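Local atomic coordinates of Non-sulfated chondroitin lyase E66 (Autographa californica nucleopolyhedrovirus, PDB entry 3VSN), a protein that cleaves non-sulfated chondroitin as a lyase of the occlusion-derived virus envelope, is essential for oral infectivity and may help breach the peritrophic matrix of the host midgut. Residues F34-K39 with I153-E157; L85-C89 with E146-I151. One frame throughout, in Å; residues are numbered along the deposited sequence.

Contact 1: residues F34-K39 with I153-E157; sequences FERWFK and IVLNE
In the N-terminal alpha/alpha toroid of this polysaccharide lyase, helix 29-48 receives the C-terminal end of helix 138-154, with Ile153 as the knob in a hole made by Phe34, Glu35, Phe38 and Lys39. The two branches of the isoleucine do different work. Its CD1 methyl lies over one face of the Phe38 ring, 3.7 Å from the ring centroid and 15° off the normal, a CH-pi contact, and also reaches Phe34 CE2 obliquely. CG2 lies against the helix backbone, 3.4 Å from Phe38 CD1 and 3.6 Å from the carbonyl O of Glu35. Phe38 holds its ring on this side because CG is anti to the backbone N (chi1 -176°). A beta-branched residue suits the hole, since one methyl meets the ring face while the other packs against the helix backbone.

Where helical geometry ends at Leu155, the contact turns polar. Asn156 offers both ends of its amide: ND2 donates to Glu35 OE1 at 3.1 Å, nearly straight at 171° and in the amide plane, but reaching OE1 on its anti side from clearly out of the carboxylate plane. The other oxygen, Glu35 OE2, is hydrogen-bonded by Tyr201 and Tyr161, which leaves both oxygens of this buried carboxylate hydrogen-bonded and probably favours its charged form. The aliphatic part of Lys39 runs past Ile153, with Lys39 CG 3.8 Å from Ile153 CG2, and bends at chi3. Its ammonium has a long salt bridge to Glu157 OE1, while NZ donates a 2.8 Å hydrogen bond to Asn156 OD1, on a lone pair in the carbonyl plane.

Contact 2: residues L85-C89 with E146-I151; sequences LIGYC and EVFMNI
Cys89 presses its sulfur against the backbone and side chain of the neighbouring helix: SG is 3.5 Å from Ile151 CG1 and 3.7 Å from the carbonyl carbon of Asn150. With SG anti to its own carbonyl carbon (chi1 -72°), the thiol is carried across the gap, and a small, polarisable side chain suits a place where the partner's main chain is so near. Next to it, Ile86 spreads two branches over helix 138-154. Its CD1 tip lies 3.8 Å from Val147 CG2 and 3.9 Å from Glu146 CB, while CG2 rests against the side chain of Asn150.

These are two helices of the alpha/alpha toroid; the axes of segments 85-89 and 146-151 come within 9.2 Å and run nearly parallel, crossing at 20°. No hydrogen bond spans them, and the interface is made by branched aliphatic residues together with Cys89 and Asn150.

Packing is looser around Leu85. Its CD1 methyl touches Val147 CG1 at 3.8 Å, but the same methyl comes no nearer than 4.3 Å to Ile151 CD1; this leucine is nonetheless buried and also packs on Ile116 of helix 103-119. At the opposite flank Glu146 lends only its CB to the apolar seam. The extended chain carries the carboxylate to salt bridges, so that OE2 pairs with Arg194 and OE1 with Lys49, and places the Glu146 side chain about 10 Å from that of the catalytic Asn191.

How the contacts relate
Contacts 1 and 2 lie about 11 Å apart, centre to centre, in the helical N-terminal domain, on the same side of the chain's centre. Helix 138-154 is common to both: its 146-151 portion packs on helix 75-93, and its C-terminal end with the following turn meets helix 29-48. In chain order, 85-89 and 146-151 fall between 34-39 and 153-157, which nests contact 2 within the loop that contact 1 closes. The two touch directly, with Met149 CE 3.4 Å from Phe34 CZ and Val154 CG2 3.9 Å from Cys89 CB. Helix 138-154 therefore packs against both helix 75-93 and helix 29-48, tying these parts of the helical domain together.

Contact 1: residues F34-K39 with I153-E157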
loop_
_atom_site.group_PDB
_atom_site.type_symbol
_atom_site.label_atom_id
_atom_site.label_comp_id
_atom_site.label_asym_id
_atom_site.label_seq_id
_atom_site.Cartn_x
_atom_site.Cartn_y
_atom_site.Cartn_z
ATOM N N PHE A 34 -20.641 -15.691 20.031
ATOM C CA PHE A 34 -19.605 -14.689 19.770
ATOM C C PHE A 34 -18.265 -15.105 20.363
ATOM O O PHE A 34 -17.231 -14.992 19.703
ATOM C CB PHE A 34 -19.983 -13.293 20.278
ATOM C CG PHE A 34 -18.859 -12.296 20.156
ATOM C CD1 PHE A 34 -18.461 -11.832 18.903
ATOM C CD2 PHE A 34 -18.166 -11.857 21.282
ATOM C CE1 PHE A 34 -17.413 -10.937 18.774
ATOM C CE2 PHE A 34 -17.118 -10.955 21.160
ATOM C CZ PHE A 34 -16.742 -10.496 19.902
ATOM N N GLU A 35 -18.287 -15.583 21.605
ATOM C CA GLU A 35 -17.065 -16.031 22.268
ATOM C C GLU A 35 -16.420 -17.204 21.532
ATOM O O GLU A 35 -15.195 -17.274 21.434
ATOM C CB GLU A 35 -17.321 -16.358 23.742
ATOM C CG GLU A 35 -17.518 -15.114 24.600
ATOM C CD GLU A 35 -17.806 -15.421 26.059
ATOM O OE1 GLU A 35 -17.827 -16.614 26.435
ATOM O OE2 GLU A 35 -18.014 -14.458 26.832
ATOM N N ARG A 36 -17.248 -18.098 20.993
ATOM C CA ARG A 36 -16.769 -19.216 20.176
ATOM C C ARG A 36 -16.111 -18.725 18.882
ATOM O O ARG A 36 -15.016 -19.169 18.521
ATOM C CB ARG A 36 -17.922 -20.179 19.852
ATOM C CG ARG A 36 -17.486 -21.462 19.158
ATOM C CD ARG A 36 -18.615 -22.484 19.078
ATOM N NE ARG A 36 -19.005 -22.974 20.401
ATOM C CZ ARG A 36 -20.142 -22.661 21.018
ATOM N NH1 ARG A 36 -21.031 -21.863 20.436
ATOM N NH2 ARG A 36 -20.390 -23.153 22.222
ATOM N N TRP A 37 -16.790 -17.808 18.197
ATOM C CA TRP A 37 -16.281 -17.212 16.964
ATOM C C TRP A 37 -14.984 -16.478 17.211
ATOM O O TRP A 37 -14.044 -16.588 16.418
ATOM C CB TRP A 37 -17.344 -16.309 16.350
ATOM C CG TRP A 37 -16.885 -15.488 15.168
ATOM C CD1 TRP A 37 -16.955 -15.823 13.815
ATOM C CD2 TRP A 37 -16.286 -14.148 15.200
ATOM N NE1 TRP A 37 -16.445 -14.812 13.036
ATOM C CE2 TRP A 37 -16.026 -13.780 13.801
ATOM C CE3 TRP A 37 -15.946 -13.251 16.208
ATOM C CZ2 TRP A 37 -15.451 -12.566 13.457
ATOM C CZ3 TRP A 37 -15.366 -12.027 15.846
ATOM C CH2 TRP A 37 -15.127 -11.695 14.501
ATOM N N PHE A 38 -14.914 -15.752 18.328
ATOM C CA PHE A 38 -13.716 -14.998 18.713
ATOM C C PHE A 38 -12.507 -15.921 18.870
ATOM O O PHE A 38 -11.434 -15.653 18.320
ATOM C CB PHE A 38 -13.974 -14.210 20.009
ATOM C CG PHE A 38 -12.828 -13.330 20.438
ATOM C CD1 PHE A 38 -11.738 -13.860 21.125
ATOM C CD2 PHE A 38 -12.850 -11.961 20.177
ATOM C CE1 PHE A 38 -10.687 -13.050 21.530
ATOM C CE2 PHE A 38 -11.799 -11.147 20.578
ATOM C CZ PHE A 38 -10.718 -11.692 21.255
ATOM N N LYS A 39 -12.690 -17.008 19.618
ATOM C CA LYS A 39 -11.628 -17.984 19.847
ATOM C C LYS A 39 -11.237 -18.727 18.572
ATOM O O LYS A 39 -10.055 -18.992 18.349
ATOM C CB LYS A 39 -12.038 -18.973 20.935
ATOM C CG LYS A 39 -12.142 -18.340 22.319
ATOM C CD LYS A 39 -12.919 -19.229 23.277
ATOM C CE LYS A 39 -12.120 -20.457 23.673
ATOM N NZ LYS A 39 -12.979 -21.416 24.427
ATOM N N ILE A 153 -12.342 -13.629 27.140
ATOM C CA ILE A 153 -12.809 -14.615 26.162
ATOM C C ILE A 153 -11.933 -15.871 26.108
ATOM O O ILE A 153 -12.459 -16.984 26.184
ATOM C CB ILE A 153 -13.033 -14.008 24.759
ATOM C CG1 ILE A 153 -14.054 -12.871 24.838
ATOM C CG2 ILE A 153 -13.509 -15.081 23.780
ATOM C CD1 ILE A 153 -14.242 -12.087 23.554
ATOM N N VAL A 154 -10.614 -15.718 25.999
ATOM C CA VAL A 154 -9.760 -16.913 25.886
ATOM C C VAL A 154 -9.805 -17.807 27.132
ATOM O O VAL A 154 -9.535 -19.007 27.047
ATOM C CB VAL A 154 -8.294 -16.611 25.472
ATOM C CG1 VAL A 154 -8.255 -15.802 24.180
ATOM C CG2 VAL A 154 -7.514 -15.919 26.589
ATOM N N LEU A 155 -10.163 -17.219 28.273
ATOM C CA LEU A 155 -10.271 -17.958 29.530
ATOM C C LEU A 155 -11.705 -18.404 29.835
ATOM O O LEU A 155 -11.993 -18.838 30.954
ATOM C CB LEU A 155 -9.715 -17.123 30.698
ATOM C CG LEU A 155 -8.230 -16.741 30.703
ATOM C CD1 LEU A 155 -7.867 -16.011 31.988
ATOM C CD2 LEU A 155 -7.330 -17.957 30.513
ATOM N N ASN A 156 -12.593 -18.319 28.841
ATOM C CA ASN A 156 -14.027 -18.538 29.067
ATOM C C ASN A 156 -14.439 -19.945 29.524
ATOM O O ASN A 156 -15.548 -20.131 30.015
ATOM C CB ASN A 156 -14.873 -18.069 27.869
ATOM C CG ASN A 156 -14.827 -19.029 26.686
ATOM O OD1 ASN A 156 -13.939 -19.876 26.577
ATOM N ND2 ASN A 156 -15.786 -18.883 25.783
ATOM N N GLU A 157 -13.549 -20.921 29.373
ATOM C CA GLU A 157 -13.841 -22.280 29.826
ATOM C C GLU A 157 -13.063 -22.660 31.090
ATOM O O GLU A 157 -13.070 -23.819 31.517
ATOM C CB GLU A 157 -13.636 -23.286 28.690
ATOM C CG GLU A 157 -14.657 -23.103 27.574
ATOM C CD GLU A 157 -14.637 -24.217 26.547
ATOM O OE1 GLU A 157 -13.537 -24.705 26.210
ATOM O OE2 GLU A 157 -15.732 -24.593 26.072
#

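Contact 2: residues L85-C89 with E146-I151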
loop_
_atom_site.group_PDB
_atom_site.type_symbol
_atom_site.label_atom_id
_atom_site.label_comp_id
_atom_site.label_asym_id
_atom_site.label_seq_id
_atom_site.Cartn_x
_atom_site.Cartn_y
_atom_site.Cartn_z
ATOM N N LEU A 85 0.282 -8.966 27.150
ATOM C CA LEU A 85 -0.835 -9.758 27.675
ATOM C C LEU A 85 -1.728 -10.301 26.558
ATOM O O LEU A 85 -2.104 -11.476 26.576
ATOM C CB LEU A 85 -1.676 -8.943 28.666
ATOM C CG LEU A 85 -1.143 -8.760 30.089
ATOM C CD1 LEU A 85 -2.032 -7.794 30.852
ATOM C CD2 LEU A 85 -1.043 -10.094 30.817
ATOM N N ILE A 86 -2.065 -9.442 25.597
ATOM C CA ILE A 86 -2.855 -9.860 24.435
ATOM C C ILE A 86 -2.105 -10.934 23.642
ATOM O O ILE A 86 -2.693 -11.944 23.251
ATOM C CB ILE A 86 -3.257 -8.663 23.540
ATOM C CG1 ILE A 86 -4.230 -7.743 24.293
ATOM C CG2 ILE A 86 -3.883 -9.147 22.230
ATOM C CD1 ILE A 86 -4.384 -6.362 23.686
ATOM N N GLY A 87 -0.805 -10.729 23.433
ATOM C CA GLY A 87 0.037 -11.726 22.761
ATOM C C GLY A 87 0.012 -13.085 23.450
ATOM O O GLY A 87 -0.011 -14.129 22.787
ATOM N N TYR A 88 0.016 -13.069 24.782
ATOM C CA TYR A 88 -0.071 -14.298 25.571
ATOM C C TYR A 88 -1.451 -14.962 25.488
ATOM O O TYR A 88 -1.548 -16.188 25.539
ATOM C CB TYR A 88 0.320 -14.047 27.032
ATOM C CG TYR A 88 1.793 -14.265 27.335
ATOM C CD1 TYR A 88 2.613 -13.201 27.710
ATOM C CD2 TYR A 88 2.363 -15.538 27.247
ATOM C CE1 TYR A 88 3.957 -13.398 27.993
ATOM C CE2 TYR A 88 3.706 -15.744 27.526
ATOM C CZ TYR A 88 4.496 -14.672 27.896
ATOM O OH TYR A 88 5.827 -14.872 28.178
ATOM N N CYS A 89 -2.507 -14.157 25.360
ATOM C CA CYS A 89 -3.853 -14.687 25.119
ATOM C C CYS A 89 -3.899 -15.500 23.835
ATOM O O CYS A 89 -4.477 -16.587 23.802
ATOM C CB CYS A 89 -4.889 -13.564 25.041
ATOM S SG CYS A 89 -5.260 -12.790 26.625
ATOM N N GLU A 146 -9.021 -3.734 25.033
ATOM C CA GLU A 146 -8.713 -4.950 24.272
ATOM C C GLU A 146 -8.110 -6.049 25.151
ATOM O O GLU A 146 -8.344 -7.235 24.907
ATOM C CB GLU A 146 -7.807 -4.634 23.073
ATOM C CG GLU A 146 -8.520 -3.852 21.975
ATOM C CD GLU A 146 -7.595 -3.293 20.900
ATOM O OE1 GLU A 146 -6.357 -3.272 21.086
ATOM O OE2 GLU A 146 -8.120 -2.856 19.855
ATOM N N VAL A 147 -7.349 -5.656 26.174
ATOM C CA VAL A 147 -6.791 -6.609 27.144
ATOM C C VAL A 147 -7.913 -7.314 27.909
ATOM O O VAL A 147 -7.932 -8.544 27.997
ATOM C CB VAL A 147 -5.817 -5.930 28.134
ATOM C CG1 VAL A 147 -5.349 -6.909 29.201
ATOM C CG2 VAL A 147 -4.619 -5.360 27.391
ATOM N N PHE A 148 -8.847 -6.526 28.443
ATOM C CA PHE A 148 -10.014 -7.059 29.146
ATOM C C PHE A 148 -10.757 -8.068 28.278
ATOM O O PHE A 148 -11.067 -9.175 28.727
ATOM C CB PHE A 148 -10.960 -5.929 29.563
ATOM C CG PHE A 148 -10.537 -5.208 30.816
ATOM C CD1 PHE A 148 -11.032 -5.601 32.059
ATOM C CD2 PHE A 148 -9.659 -4.131 30.758
ATOM C CE1 PHE A 148 -10.651 -4.940 33.216
ATOM C CE2 PHE A 148 -9.274 -3.464 31.914
ATOM C CZ PHE A 148 -9.774 -3.869 33.146
ATOM N N MET A 149 -11.017 -7.682 27.028
ATOM C CA MET A 149 -11.749 -8.526 26.096
ATOM C C MET A 149 -11.013 -9.833 25.780
ATOM O O MET A 149 -11.597 -10.912 25.881
ATOM C CB MET A 149 -12.059 -7.753 24.810
ATOM C CG MET A 149 -12.868 -8.549 23.801
ATOM S SD MET A 149 -13.264 -7.570 22.348
ATOM C CE MET A 149 -14.310 -8.715 21.464
ATOM N N ASN A 150 -9.735 -9.732 25.410
ATOM C CA ASN A 150 -8.939 -10.908 25.054
ATOM C C ASN A 150 -8.797 -11.909 26.206
ATOM O O ASN A 150 -8.988 -13.110 26.009
ATOM C CB ASN A 150 -7.561 -10.506 24.516
ATOM C CG ASN A 150 -7.609 -10.042 23.069
ATOM O OD1 ASN A 150 -7.948 -8.893 22.780
ATOM N ND2 ASN A 150 -7.263 -10.937 22.151
ATOM N N ILE A 151 -8.480 -11.407 27.400
ATOM C CA ILE A 151 -8.312 -12.264 28.578
ATOM C C ILE A 151 -9.623 -12.967 28.943
ATOM O O ILE A 151 -9.652 -14.191 29.089
ATOM C CB ILE A 151 -7.713 -11.492 29.785
ATOM C CG1 ILE A 151 -6.266 -11.089 29.480
ATOM C CG2 ILE A 151 -7.753 -12.346 31.050
ATOM C CD1 ILE A 151 -5.568 -10.290 30.565
#